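Local coordinates for protein teichoic acid D-alanine hydrolase (Staphylococcus aureus, PDB 5ZH8) that removes D-alanine ester-linked to wall teichoic acid and lipoteichoic acid, and influences methicillin resistance, detergent-induced autolysis and cell wall structure, at residues S182-K187 with P276-Q281; L243-T248 with L288-T293; H318-K323 with N390-I395. All blocks are in the same frame, centred on the assembly; numbering follows the deposited sequence.

Three ways of joining distant chain segments appear here. Interaction 2 is wholly buried and combines a sheet edge with a helix start, so its grip comes from strand pairing and a backbone bond to a capping residue. Interactions 1 and 3 are only partly buried and link loops. In interaction 1 a side-chain amide clasps the backbone of one residue, whereas in interaction 3 a backbone bond from the glycine of a beta turn, a phenylalanine ring and a water do the joining. Interactions 1 and 2 touch, Tyr-289 OH lying 3.7 Å from Pro-276 CG. Interaction 3 lies across the chain's centre from interaction 1, about 37 Å away between centres, where the C-terminal tail is fastened.

Interaction 1. Residues S182-K187 with P276-Q281; sequences SSKDYK and PNILDQ
Gln-281 carries this contact by offering both ends of its amide to the backbone of Ser-183. Ser-183 N donates to Gln-281 OE1 at 3.1 Å and 164°, arriving in the carbonyl plane on a lone pair. In return Gln-281 NE2 donates a hydrogen bond to Ser-183 O, 2.7 Å away and lying in the amide plane. The primary amide thus bridges the N-H and C=O of one extended residue, which fixes its oxygen end. The torsions bring it about: CG stands between the backbone N and the carbonyl carbon (chi1 84°), and a bend at chi2 swings the amide across to the serine. OE1 has a second donor, Tyr-180 OH.

The loop 182-187, which leads into helix 189-199, is thereby fastened to the one that precedes strand 288-290. Both belong to a protein of the beta-lactamase family, and the buried Ile-278 also packs on Phe-346 of the main antiparallel sheet.

Tyr-186 meets the same amide edge-on. Its CD2 is 3.4 Å from Gln-281 OE1, near the ring plane, with ring and amide turned 57° apart, while Ser-183 CB sits over one ring face, offset toward its rim. Ile-278 reaches the other end of the loop through its terminal methyl, CD1 lying 3.6 Å from Ser-182 CB. Lys-187 NZ stays 4.6 Å from the oppositely charged Asp-280 OD2, not in contact.

Interaction 2. Residues L243-T248 with L288-T293; sequences LKLQHT and LYMTPT
Thr-248 and Met-290 lie side by side and point the same way from a non-hydrogen-bonded antiparallel pair. This is the tightly packed half of the contact. Thr-248 CG2, anti to its own backbone nitrogen, fits between two residues of the neighbouring strand: it is 3.5 Å from Met-290 CG and 3.7 Å from Leu-288 CD2. The threonine hydroxyl takes the other branch, with Met-290 CE lying 3.4 Å from Thr-248 OG1 because the methionine chain bends at its last torsion (chi3 91°). That hydroxyl is also hydrogen-bonded to Asp-294 OD2, which binds His-247 N as well, so a carboxylate in the first turn of helix 292-303 holds two successive residues of the opposing segment. Beneath the side chains the backbones are close too, and Thr-248 CA makes a CH...O contact of 3.3 Å with Tyr-289 O.

At His-247 the grip passes to the backbone. Thr-291 N donates to His-247 O at 3.2 Å and 164°, and Thr-291 OG1 rests 3.4 Å from His-247 CB. The same hydroxyl pairs with Thr-293 OG1, 3.1 Å from Thr-291 OG1, and bonds weakly with Asp-294 N. The imidazole is held from another quarter, its NE2 bonded to Ser-63 O.

The looser side lies toward Leu-245, whose CD1 only approaches Met-290 CE at 4.3 Å; this leucine also packs on Asp-294 and Lys-297 of helix 292-303 and on Tyr-235. Nor does the ring of Tyr-289 join in, since it leads away from the contact. With every touching residue buried, the contrast is one of packing and not of solvent exposure. Strand 288-290 is the middle strand of a small three-stranded antiparallel sheet, paired here with edge strand 248-250, and it runs straight into helix 292-303 through Thr-291 at the N-cap position.

Interaction 3. Residues H318-K323 with N390-I395; sequences HEFGTK and NTKGVI
The ring of Phe-320 receives the backbone of Lys-392 on one face: Lys-392 CA stands 3.7 Å from the ring centroid, over the face, a CH-pi contact. At the ring's edge, in its plane, are His-318 O and Asn-390 C. Phe-320 takes the first torsion that sets CG between N and the carbonyl carbon (chi1 77°), which brings the ring against the 390-395 segment. His-318 and Asn-390 form a pair of flat groups, their planes 43° apart; the bond from His-318 ND1 to Asn-390 OD1 is weak, 2.8 Å but bent. Tyr-389 meets the histidine ring nearly perpendicularly, and the amide's ND2 is bonded to Lys-336 O and Asn-340 OD1.

Between the backbones, Gly-393 N donates almost straight to Phe-320 O at 2.7 Å, in the carbonyl plane. A water donates to both His-318 O and Thr-391 O, filling in where the two segments do not bond directly.

Farther along, Thr-322 OG1 donates a hydrogen bond to Glu-319 OE2 at 2.6 Å, on the anti side of the carboxylate. The other oxygen, OE1, accepts from Val-396 N. Thr-322 CG2 touches Ile-395 CD1 at 3.8 Å, and so Glu-319 and Thr-322 both pack against the tail. The tail is shaped by a type II beta turn from Thr-391 to Val-394, with Gly-393 at the third position, where the positive phi (94°) characteristic of that turn type occurs.

Interaction 1. Residues S182-K187 with P276-Q281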
ATOM      1  N   SER A 182      13.281  11.274  -2.738  1.00 76.31           N
ATOM      2  CA  SER A 182      13.679  11.129  -4.140  1.00 76.32           C
ATOM      3  C   SER A 182      13.255  12.327  -5.010  1.00 79.83           C
ATOM      4  O   SER A 182      12.344  13.078  -4.655  1.00 81.80           O
ATOM      5  CB  SER A 182      13.096   9.842  -4.724  1.00 73.66           C
ATOM      6  OG  SER A 182      11.699   9.787  -4.492  1.00 73.95           O
ATOM      7  N   SER A 183      13.954  12.506  -6.132  1.00 80.54           N
ATOM      8  CA  SER A 183      13.613  13.523  -7.123  1.00 83.95           C
ATOM      9  C   SER A 183      13.925  13.014  -8.530  1.00 83.93           C
ATOM     10  O   SER A 183      14.906  12.301  -8.733  1.00 82.28           O
ATOM     11  CB  SER A 183      14.383  14.814  -6.859  1.00 86.80           C
ATOM     12  OG  SER A 183      14.009  15.817  -7.784  1.00 90.43           O
ATOM     13  N   LYS A 184      13.091  13.395  -9.495  1.00 86.56           N
ATOM     14  CA  LYS A 184      13.289  13.010 -10.894  1.00 87.22           C
ATOM     15  C   LYS A 184      14.499  13.730 -11.480  1.00 89.28           C
ATOM     16  O   LYS A 184      15.107  13.261 -12.443  1.00 89.22           O
ATOM     17  CB  LYS A 184      12.039  13.336 -11.722  1.00 89.76           C
ATOM     18  CG  LYS A 184      10.790  12.581 -11.285  1.00 88.17           C
ATOM     19  CD  LYS A 184       9.577  13.019 -12.103  1.00 91.12           C
ATOM     20  CE  LYS A 184       8.462  11.988 -12.089  1.00 89.16           C
ATOM     21  NZ  LYS A 184       7.271  12.394 -12.890  1.00 92.09           N
ATOM     22  N   ASP A 185      14.834  14.876 -10.893  1.00 91.23           N
ATOM     23  CA  ASP A 185      16.013  15.647 -11.270  1.00 93.29           C
ATOM     24  C   ASP A 185      17.288  14.807 -11.243  1.00 90.30           C
ATOM     25  O   ASP A 185      18.135  14.926 -12.129  1.00 91.86           O
ATOM     26  CB  ASP A 185      16.189  16.842 -10.321  1.00 95.81           C
ATOM     27  CG  ASP A 185      15.055  17.853 -10.421  1.00 99.36           C
ATOM     28  OD1 ASP A 185      14.062  17.586 -11.134  1.00 99.54           O
ATOM     29  OD2 ASP A 185      15.162  18.917  -9.777  1.00102.26           O
ATOM     30  N   TYR A 186      17.417  13.958 -10.228  1.00 86.18           N
ATOM     31  CA  TYR A 186      18.661  13.228  -9.995  1.00 83.37           C
ATOM     32  C   TYR A 186      18.870  12.155 -11.054  1.00 81.88           C
ATOM     33  O   TYR A 186      18.061  11.241 -11.197  1.00 79.70           O
ATOM     34  CB  TYR A 186      18.688  12.616  -8.591  1.00 79.81           C
ATOM     35  CG  TYR A 186      18.336  13.582  -7.472  1.00 80.76           C
ATOM     36  CD1 TYR A 186      18.598  14.956  -7.579  1.00 83.91           C
ATOM     37  CD2 TYR A 186      17.753  13.118  -6.298  1.00 78.49           C
ATOM     38  CE1 TYR A 186      18.272  15.828  -6.555  1.00 85.13           C
ATOM     39  CE2 TYR A 186      17.427  13.989  -5.268  1.00 79.88           C
ATOM     40  CZ  TYR A 186      17.693  15.340  -5.401  1.00 83.03           C
ATOM     41  OH  TYR A 186      17.372  16.192  -4.376  1.00 84.25           O
ATOM     42  N   LYS A 187      19.966  12.288 -11.793  1.00 83.18           N
ATOM     43  CA  LYS A 187      20.255  11.433 -12.931  1.00 82.74           C
ATOM     44  C   LYS A 187      21.107  10.238 -12.553  1.00 79.00           C
ATOM     45  O   LYS A 187      21.249   9.315 -13.353  1.00 78.15           O
ATOM     46  CB  LYS A 187      20.991  12.235 -14.009  1.00 86.96           C
ATOM     47  CG  LYS A 187      20.290  13.514 -14.445  1.00 91.21           C
ATOM     48  CD  LYS A 187      18.895  13.272 -15.017  1.00 91.95           C
ATOM     49  CE  LYS A 187      18.929  12.511 -16.338  1.00 92.57           C
ATOM     50  NZ  LYS A 187      17.599  12.486 -17.020  1.00 93.83           N
ATOM     51  N   PRO A 276       8.310   3.245 -12.922  1.00 68.96           N
ATOM     52  CA  PRO A 276       9.504   3.693 -12.211  1.00 67.69           C
ATOM     53  C   PRO A 276      10.154   4.876 -12.925  1.00 69.67           C
ATOM     54  O   PRO A 276      10.451   4.796 -14.120  1.00 71.01           O
ATOM     55  CB  PRO A 276      10.413   2.465 -12.238  1.00 65.61           C
ATOM     56  CG  PRO A 276       9.496   1.308 -12.400  1.00 64.53           C
ATOM     57  CD  PRO A 276       8.395   1.817 -13.282  1.00 66.98           C
ATOM     58  N   ASN A 277      10.348   5.965 -12.185  1.00 69.80           N
ATOM     59  CA  ASN A 277      10.832   7.227 -12.738  1.00 72.11           C
ATOM     60  C   ASN A 277      12.117   7.739 -12.063  1.00 71.55           C
ATOM     61  O   ASN A 277      12.587   8.833 -12.389  1.00 74.14           O
ATOM     62  CB  ASN A 277       9.725   8.285 -12.629  1.00 74.32           C
ATOM     63  CG  ASN A 277       9.204   8.454 -11.210  1.00 73.07           C
ATOM     64  OD1 ASN A 277       9.557   7.703 -10.301  1.00 70.06           O
ATOM     65  ND2 ASN A 277       8.380   9.463 -11.009  1.00 75.55           N
ATOM     66  N   ILE A 278      12.677   6.952 -11.142  1.00 68.10           N
ATOM     67  CA  ILE A 278      13.811   7.389 -10.320  1.00 67.58           C
ATOM     68  C   ILE A 278      14.901   6.319 -10.139  1.00 65.21           C
ATOM     69  O   ILE A 278      15.801   6.474  -9.314  1.00 64.56           O
ATOM     70  CB  ILE A 278      13.327   7.830  -8.918  1.00 66.92           C
ATOM     71  CG1 ILE A 278      12.558   6.697  -8.226  1.00 64.08           C
ATOM     72  CG2 ILE A 278      12.468   9.078  -9.023  1.00 69.96           C
ATOM     73  CD1 ILE A 278      12.209   6.973  -6.776  1.00 63.46           C
ATOM     74  N   LEU A 279      14.836   5.245 -10.918  1.00 64.10           N
ATOM     75  CA  LEU A 279      15.720   4.102 -10.712  1.00 61.72           C
ATOM     76  C   LEU A 279      17.162   4.386 -11.148  1.00 62.74           C
ATOM     77  O   LEU A 279      18.086   3.655 -10.774  1.00 61.50           O
ATOM     78  CB  LEU A 279      15.161   2.871 -11.427  1.00 60.58           C
ATOM     79  CG  LEU A 279      13.753   2.408 -11.012  1.00 59.21           C
ATOM     80  CD1 LEU A 279      13.416   1.107 -11.720  1.00 58.09           C
ATOM     81  CD2 LEU A 279      13.647   2.247  -9.503  1.00 57.31           C
ATOM     82  N   ASP A 280      17.359   5.444 -11.931  1.00 65.60           N
ATOM     83  CA  ASP A 280      18.714   5.920 -12.270  1.00 66.89           C
ATOM     84  C   ASP A 280      19.507   6.441 -11.059  1.00 65.63           C
ATOM     85  O   ASP A 280      20.732   6.436 -11.080  1.00 65.39           O
ATOM     86  CB  ASP A 280      18.668   6.986 -13.385  1.00 70.73           C
ATOM     87  CG  ASP A 280      17.769   8.173 -13.053  1.00 73.04           C
ATOM     88  OD1 ASP A 280      17.011   8.126 -12.052  1.00 72.02           O
ATOM     89  OD2 ASP A 280      17.817   9.160 -13.820  1.00 76.49           O
ATOM     90  N   GLN A 281      18.806   6.871 -10.011  1.00 64.66           N
ATOM     91  CA  GLN A 281      19.435   7.377  -8.791  1.00 64.07           C
ATOM     92  C   GLN A 281      19.381   6.374  -7.632  1.00 61.09           C
ATOM     93  O   GLN A 281      19.792   6.692  -6.516  1.00 60.60           O
ATOM     94  CB  GLN A 281      18.750   8.686  -8.375  1.00 66.03           C
ATOM     95  CG  GLN A 281      17.471   8.516  -7.556  1.00 64.78           C
ATOM     96  CD  GLN A 281      16.459   9.628  -7.769  1.00 67.33           C
ATOM     97  OE1 GLN A 281      16.007  10.259  -6.815  1.00 67.72           O
ATOM     98  NE2 GLN A 281      16.091   9.868  -9.027  1.00 68.97           N
TER

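Interaction 2. Residues L243-T248 with L288-T293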
ATOM      1  N   LEU A 243      27.986 -16.227  -9.114  1.00 52.33           N
ATOM      2  CA  LEU A 243      26.856 -17.073  -8.720  1.00 51.96           C
ATOM      3  C   LEU A 243      25.867 -17.336  -9.867  1.00 52.99           C
ATOM      4  O   LEU A 243      24.740 -17.751  -9.621  1.00 52.42           O
ATOM      5  CB  LEU A 243      26.142 -16.469  -7.509  1.00 49.84           C
ATOM      6  CG  LEU A 243      27.014 -16.187  -6.279  1.00 49.37           C
ATOM      7  CD1 LEU A 243      26.141 -15.815  -5.088  1.00 47.63           C
ATOM      8  CD2 LEU A 243      27.911 -17.368  -5.929  1.00 50.75           C
ATOM      9  N   LYS A 244      26.309 -17.121 -11.108  1.00 55.14           N
ATOM     10  CA  LYS A 244      25.528 -17.431 -12.316  1.00 56.71           C
ATOM     11  C   LYS A 244      24.084 -16.951 -12.240  1.00 55.15           C
ATOM     12  O   LYS A 244      23.152 -17.685 -12.569  1.00 55.24           O
ATOM     13  CB  LYS A 244      25.570 -18.933 -12.619  1.00 58.90           C
ATOM     14  CG  LYS A 244      26.946 -19.444 -13.020  1.00 61.57           C
ATOM     15  CD  LYS A 244      26.928 -20.924 -13.390  1.00 64.09           C
ATOM     16  CE  LYS A 244      28.241 -21.353 -14.039  1.00 66.99           C
ATOM     17  NZ  LYS A 244      29.428 -21.015 -13.199  1.00 66.52           N
ATOM     18  N   LEU A 245      23.913 -15.714 -11.788  1.00 53.71           N
ATOM     19  CA  LEU A 245      22.611 -15.071 -11.779  1.00 52.68           C
ATOM     20  C   LEU A 245      22.395 -14.416 -13.137  1.00 54.06           C
ATOM     21  O   LEU A 245      22.765 -13.259 -13.353  1.00 53.85           O
ATOM     22  CB  LEU A 245      22.535 -14.033 -10.658  1.00 50.95           C
ATOM     23  CG  LEU A 245      22.828 -14.531  -9.250  1.00 49.47           C
ATOM     24  CD1 LEU A 245      22.488 -13.421  -8.270  1.00 47.95           C
ATOM     25  CD2 LEU A 245      22.032 -15.778  -8.922  1.00 49.19           C
ATOM     26  N   GLN A 246      21.795 -15.179 -14.048  1.00 55.49           N
ATOM     27  CA  GLN A 246      21.672 -14.786 -15.451  1.00 57.40           C
ATOM     28  C   GLN A 246      20.271 -14.308 -15.812  1.00 57.13           C
ATOM     29  O   GLN A 246      19.998 -13.997 -16.974  1.00 59.07           O
ATOM     30  CB  GLN A 246      22.062 -15.967 -16.338  1.00 59.70           C
ATOM     31  CG  GLN A 246      23.491 -16.428 -16.105  1.00 60.49           C
ATOM     32  CD  GLN A 246      23.863 -17.629 -16.934  1.00 63.21           C
ATOM     33  OE1 GLN A 246      23.119 -18.600 -17.007  1.00 63.95           O
ATOM     34  NE2 GLN A 246      25.027 -17.572 -17.560  1.00 65.38           N
ATOM     35  N   HIS A 247      19.386 -14.266 -14.816  1.00 55.07           N
ATOM     36  CA  HIS A 247      18.022 -13.763 -14.984  1.00 54.53           C
ATOM     37  C   HIS A 247      17.752 -12.664 -13.950  1.00 52.58           C
ATOM     38  O   HIS A 247      16.660 -12.539 -13.405  1.00 51.54           O
ATOM     39  CB  HIS A 247      17.032 -14.920 -14.869  1.00 54.25           C
ATOM     40  CG  HIS A 247      17.177 -15.937 -15.960  1.00 56.42           C
ATOM     41  ND1 HIS A 247      18.189 -16.873 -15.978  1.00 56.99           N
ATOM     42  CD2 HIS A 247      16.446 -16.152 -17.078  1.00 58.27           C
ATOM     43  CE1 HIS A 247      18.070 -17.626 -17.057  1.00 59.37           C
ATOM     44  NE2 HIS A 247      17.018 -17.212 -17.740  1.00 60.15           N
ATOM     45  N   THR A 248      18.792 -11.875 -13.704  1.00 52.38           N
ATOM     46  CA  THR A 248      18.772 -10.765 -12.771  1.00 51.16           C
ATOM     47  C   THR A 248      19.433  -9.588 -13.468  1.00 52.85           C
ATOM     48  O   THR A 248      20.502  -9.740 -14.070  1.00 54.53           O
ATOM     49  CB  THR A 248      19.587 -11.103 -11.515  1.00 49.90           C
ATOM     50  OG1 THR A 248      18.963 -12.185 -10.813  1.00 48.86           O
ATOM     51  CG2 THR A 248      19.719  -9.889 -10.596  1.00 48.82           C
ATOM     52  N   LEU A 288      16.966  -3.046  -9.023  1.00 50.08           N
ATOM     53  CA  LEU A 288      17.317  -4.343  -9.594  1.00 49.47           C
ATOM     54  C   LEU A 288      16.072  -5.190  -9.819  1.00 48.89           C
ATOM     55  O   LEU A 288      15.152  -5.175  -9.004  1.00 47.82           O
ATOM     56  CB  LEU A 288      18.262  -5.089  -8.663  1.00 48.17           C
ATOM     57  CG  LEU A 288      18.973  -6.309  -9.243  1.00 48.28           C
ATOM     58  CD1 LEU A 288      20.133  -5.891 -10.143  1.00 49.80           C
ATOM     59  CD2 LEU A 288      19.452  -7.188  -8.099  1.00 46.89           C
ATOM     60  N   TYR A 289      16.067  -5.934 -10.926  1.00 49.51           N
ATOM     61  CA  TYR A 289      14.986  -6.851 -11.274  1.00 49.37           C
ATOM     62  C   TYR A 289      15.492  -8.290 -11.233  1.00 48.72           C
ATOM     63  O   TYR A 289      16.548  -8.588 -11.779  1.00 49.61           O
ATOM     64  CB  TYR A 289      14.455  -6.535 -12.674  1.00 51.37           C
ATOM     65  CG  TYR A 289      13.612  -5.285 -12.760  1.00 52.20           C
ATOM     66  CD1 TYR A 289      14.179  -4.023 -12.645  1.00 53.03           C
ATOM     67  CD2 TYR A 289      12.238  -5.368 -12.970  1.00 52.70           C
ATOM     68  CE1 TYR A 289      13.400  -2.877 -12.734  1.00 54.16           C
ATOM     69  CE2 TYR A 289      11.449  -4.232 -13.058  1.00 53.53           C
ATOM     70  CZ  TYR A 289      12.030  -2.990 -12.938  1.00 54.26           C
ATOM     71  OH  TYR A 289      11.246  -1.863 -13.018  1.00 55.34           O
ATOM     72  N   MET A 290      14.737  -9.179 -10.597  1.00 47.81           N
ATOM     73  CA  MET A 290      15.130 -10.583 -10.447  1.00 47.69           C
ATOM     74  C   MET A 290      13.960 -11.505 -10.726  1.00 47.80           C
ATOM     75  O   MET A 290      12.834 -11.208 -10.340  1.00 47.26           O
ATOM     76  CB  MET A 290      15.566 -10.889  -9.007  1.00 46.30           C
ATOM     77  CG  MET A 290      16.867 -10.283  -8.554  1.00 46.35           C
ATOM     78  SD  MET A 290      17.360 -10.950  -6.937  1.00 45.34           S
ATOM     79  CE  MET A 290      18.351 -12.343  -7.470  1.00 45.92           C
ATOM     80  N   THR A 291      14.243 -12.643 -11.355  1.00 48.79           N
ATOM     81  CA  THR A 291      13.329 -13.775 -11.306  1.00 48.92           C
ATOM     82  C   THR A 291      13.409 -14.351  -9.900  1.00 47.35           C
ATOM     83  O   THR A 291      14.484 -14.373  -9.308  1.00 46.73           O
ATOM     84  CB  THR A 291      13.690 -14.882 -12.318  1.00 50.53           C
ATOM     85  OG1 THR A 291      15.032 -15.322 -12.106  1.00 50.10           O
ATOM     86  CG2 THR A 291      13.556 -14.381 -13.743  1.00 52.52           C
ATOM     87  N   PRO A 292      12.271 -14.804  -9.349  1.00 47.18           N
ATOM     88  CA  PRO A 292      12.280 -15.506  -8.055  1.00 46.20           C
ATOM     89  C   PRO A 292      13.292 -16.656  -7.973  1.00 46.81           C
ATOM     90  O   PRO A 292      13.894 -16.864  -6.927  1.00 46.02           O
ATOM     91  CB  PRO A 292      10.849 -16.041  -7.944  1.00 46.31           C
ATOM     92  CG  PRO A 292      10.034 -15.051  -8.699  1.00 46.91           C
ATOM     93  CD  PRO A 292      10.898 -14.554  -9.829  1.00 47.71           C
ATOM     94  N   THR A 293      13.487 -17.379  -9.075  1.00 48.78           N
ATOM     95  CA  THR A 293      14.437 -18.489  -9.112  1.00 50.05           C
ATOM     96  C   THR A 293      15.861 -18.025  -8.811  1.00 49.96           C
ATOM     97  O   THR A 293      16.562 -18.664  -8.029  1.00 49.78           O
ATOM     98  CB  THR A 293      14.421 -19.223 -10.467  1.00 52.18           C
ATOM     99  OG1 THR A 293      14.713 -18.298 -11.518  1.00 53.49           O
ATOM    100  CG2 THR A 293      13.076 -19.864 -10.725  1.00 52.89           C
TER

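Interaction 3. Residues H318-K323 with N390-I395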
ATOM      1  N   HIS A 318      22.922 -15.865  10.646  1.00 43.20           N
ATOM      2  CA  HIS A 318      22.191 -16.412  11.812  1.00 44.03           C
ATOM      3  C   HIS A 318      22.400 -15.754  13.182  1.00 45.20           C
ATOM      4  O   HIS A 318      21.610 -16.001  14.091  1.00 46.20           O
ATOM      5  CB  HIS A 318      22.488 -17.902  11.935  1.00 44.89           C
ATOM      6  CG  HIS A 318      22.189 -18.677  10.692  1.00 44.17           C
ATOM      7  ND1 HIS A 318      20.982 -18.590  10.039  1.00 42.98           N
ATOM      8  CD2 HIS A 318      22.930 -19.570   9.997  1.00 44.63           C
ATOM      9  CE1 HIS A 318      20.990 -19.399   8.996  1.00 42.98           C
ATOM     10  NE2 HIS A 318      22.159 -20.005   8.946  1.00 43.87           N
ATOM     11  N   GLU A 319      23.444 -14.942  13.345  1.00 45.54           N
ATOM     12  CA  GLU A 319      23.733 -14.337  14.645  1.00 46.82           C
ATOM     13  C   GLU A 319      22.923 -13.068  14.805  1.00 46.18           C
ATOM     14  O   GLU A 319      22.991 -12.186  13.954  1.00 45.31           O
ATOM     15  CB  GLU A 319      25.226 -14.020  14.788  1.00 47.74           C
ATOM     16  CG  GLU A 319      25.602 -13.379  16.123  1.00 49.69           C
ATOM     17  CD  GLU A 319      27.099 -13.205  16.297  1.00 50.82           C
ATOM     18  OE1 GLU A 319      27.853 -14.191  16.191  1.00 51.83           O
ATOM     19  OE2 GLU A 319      27.535 -12.072  16.559  1.00 51.27           O
ATOM     20  N   PHE A 320      22.161 -12.970  15.893  1.00 47.05           N
ATOM     21  CA  PHE A 320      21.474 -11.725  16.228  1.00 46.93           C
ATOM     22  C   PHE A 320      21.343 -11.534  17.727  1.00 49.11           C
ATOM     23  O   PHE A 320      21.225 -12.505  18.471  1.00 50.64           O
ATOM     24  CB  PHE A 320      20.112 -11.626  15.528  1.00 45.47           C
ATOM     25  CG  PHE A 320      19.028 -12.461  16.138  1.00 46.02           C
ATOM     26  CD1 PHE A 320      19.039 -13.839  16.009  1.00 45.99           C
ATOM     27  CD2 PHE A 320      17.959 -11.860  16.790  1.00 46.79           C
ATOM     28  CE1 PHE A 320      18.019 -14.608  16.547  1.00 46.89           C
ATOM     29  CE2 PHE A 320      16.937 -12.620  17.328  1.00 47.63           C
ATOM     30  CZ  PHE A 320      16.963 -13.998  17.204  1.00 47.60           C
ATOM     31  N   GLY A 321      21.366 -10.273  18.155  1.00 49.85           N
ATOM     32  CA  GLY A 321      21.330  -9.918  19.566  1.00 52.22           C
ATOM     33  C   GLY A 321      22.714  -9.935  20.187  1.00 53.68           C
ATOM     34  O   GLY A 321      22.877 -10.292  21.353  1.00 55.70           O
ATOM     35  N   THR A 322      23.708  -9.530  19.402  1.00 52.85           N
ATOM     36  CA  THR A 322      25.097  -9.507  19.842  1.00 54.17           C
ATOM     37  C   THR A 322      25.721  -8.158  19.522  1.00 54.33           C
ATOM     38  O   THR A 322      25.215  -7.413  18.688  1.00 53.04           O
ATOM     39  CB  THR A 322      25.919 -10.600  19.133  1.00 53.16           C
ATOM     40  OG1 THR A 322      25.965 -10.323  17.726  1.00 50.96           O
ATOM     41  CG2 THR A 322      25.297 -11.972  19.360  1.00 53.35           C
ATOM     42  N   LYS A 323      26.845  -7.874  20.122  1.00 56.12           N
ATOM     43  CA  LYS A 323      27.487  -6.631  19.847  1.00 56.50           C
ATOM     44  C   LYS A 323      27.681  -6.452  18.354  1.00 54.02           C
ATOM     45  O   LYS A 323      27.413  -5.406  17.825  1.00 53.81           O
ATOM     46  CB  LYS A 323      28.799  -6.569  20.606  1.00 58.68           C
ATOM     47  CG  LYS A 323      29.665  -5.396  20.246  1.00 59.50           C
ATOM     48  CD  LYS A 323      29.285  -4.173  21.037  1.00 61.76           C
ATOM     49  CE  LYS A 323      30.318  -3.077  20.862  1.00 63.03           C
ATOM     50  NZ  LYS A 323      31.645  -3.416  21.442  1.00 64.68           N
ATOM     51  N   ASN A 390      17.024 -19.380  14.345  1.00 50.38           N
ATOM     52  CA  ASN A 390      18.124 -18.600  14.903  1.00 50.61           C
ATOM     53  C   ASN A 390      17.845 -18.346  16.371  1.00 52.20           C
ATOM     54  O   ASN A 390      16.689 -18.273  16.780  1.00 52.71           O
ATOM     55  CB  ASN A 390      18.267 -17.256  14.178  1.00 49.17           C
ATOM     56  CG  ASN A 390      18.511 -17.415  12.690  1.00 47.63           C
ATOM     57  OD1 ASN A 390      19.312 -18.250  12.276  1.00 48.17           O
ATOM     58  ND2 ASN A 390      17.828 -16.611  11.881  1.00 46.27           N
ATOM     59  N   THR A 391      18.911 -18.195  17.155  1.00 53.39           N
ATOM     60  CA  THR A 391      18.803 -18.003  18.594  1.00 55.57           C
ATOM     61  C   THR A 391      19.361 -16.652  18.995  1.00 55.93           C
ATOM     62  O   THR A 391      20.540 -16.378  18.800  1.00 56.14           O
ATOM     63  CB  THR A 391      19.543 -19.109  19.363  1.00 57.49           C
ATOM     64  OG1 THR A 391      19.076 -20.387  18.923  1.00 57.70           O
ATOM     65  CG2 THR A 391      19.305 -18.983  20.858  1.00 59.79           C
ATOM     66  N   LYS A 392      18.494 -15.814  19.551  1.00 56.97           N
ATOM     67  CA  LYS A 392      18.857 -14.474  20.000  1.00 57.97           C
ATOM     68  C   LYS A 392      19.949 -14.544  21.068  1.00 60.11           C
ATOM     69  O   LYS A 392      19.819 -15.305  22.018  1.00 62.34           O
ATOM     70  CB  LYS A 392      17.618 -13.778  20.574  1.00 59.11           C
ATOM     71  CG  LYS A 392      17.803 -12.313  20.926  1.00 60.07           C
ATOM     72  CD  LYS A 392      16.508 -11.744  21.483  1.00 61.62           C
ATOM     73  CE  LYS A 392      16.569 -10.231  21.603  1.00 62.44           C
ATOM     74  NZ  LYS A 392      15.323  -9.676  22.209  1.00 64.25           N
ATOM     75  N   GLY A 393      21.019 -13.767  20.898  1.00 59.81           N
ATOM     76  CA  GLY A 393      22.094 -13.673  21.889  1.00 61.98           C
ATOM     77  C   GLY A 393      23.283 -14.599  21.681  1.00 62.22           C
ATOM     78  O   GLY A 393      24.395 -14.275  22.088  1.00 63.61           O
ATOM     79  N   VAL A 394      23.057 -15.749  21.060  1.00 61.49           N
ATOM     80  CA  VAL A 394      24.115 -16.730  20.833  1.00 62.07           C
ATOM     81  C   VAL A 394      25.163 -16.213  19.840  1.00 60.78           C
ATOM     82  O   VAL A 394      24.831 -15.679  18.784  1.00 58.84           O
ATOM     83  CB  VAL A 394      23.523 -18.070  20.328  1.00 61.67           C
ATOM     84  CG1 VAL A 394      24.604 -19.009  19.805  1.00 61.86           C
ATOM     85  CG2 VAL A 394      22.731 -18.742  21.439  1.00 63.91           C
ATOM     86  N   ILE A 395      26.428 -16.390  20.209  1.00 62.44           N
ATOM     87  CA  ILE A 395      27.567 -16.059  19.360  1.00 61.92           C
ATOM     88  C   ILE A 395      27.790 -17.224  18.401  1.00 61.72           C
ATOM     89  O   ILE A 395      28.317 -18.258  18.782  1.00 63.43           O
ATOM     90  CB  ILE A 395      28.841 -15.843  20.217  1.00 63.87           C
ATOM     91  CG1 ILE A 395      28.653 -14.702  21.222  1.00 64.97           C
ATOM     92  CG2 ILE A 395      30.049 -15.575  19.336  1.00 63.14           C
ATOM     93  CD1 ILE A 395      28.601 -13.316  20.614  1.00 63.61           C
TER
HETATM   94  O   HOH W   1      21.877 -17.042  16.492  1.00 47.15           O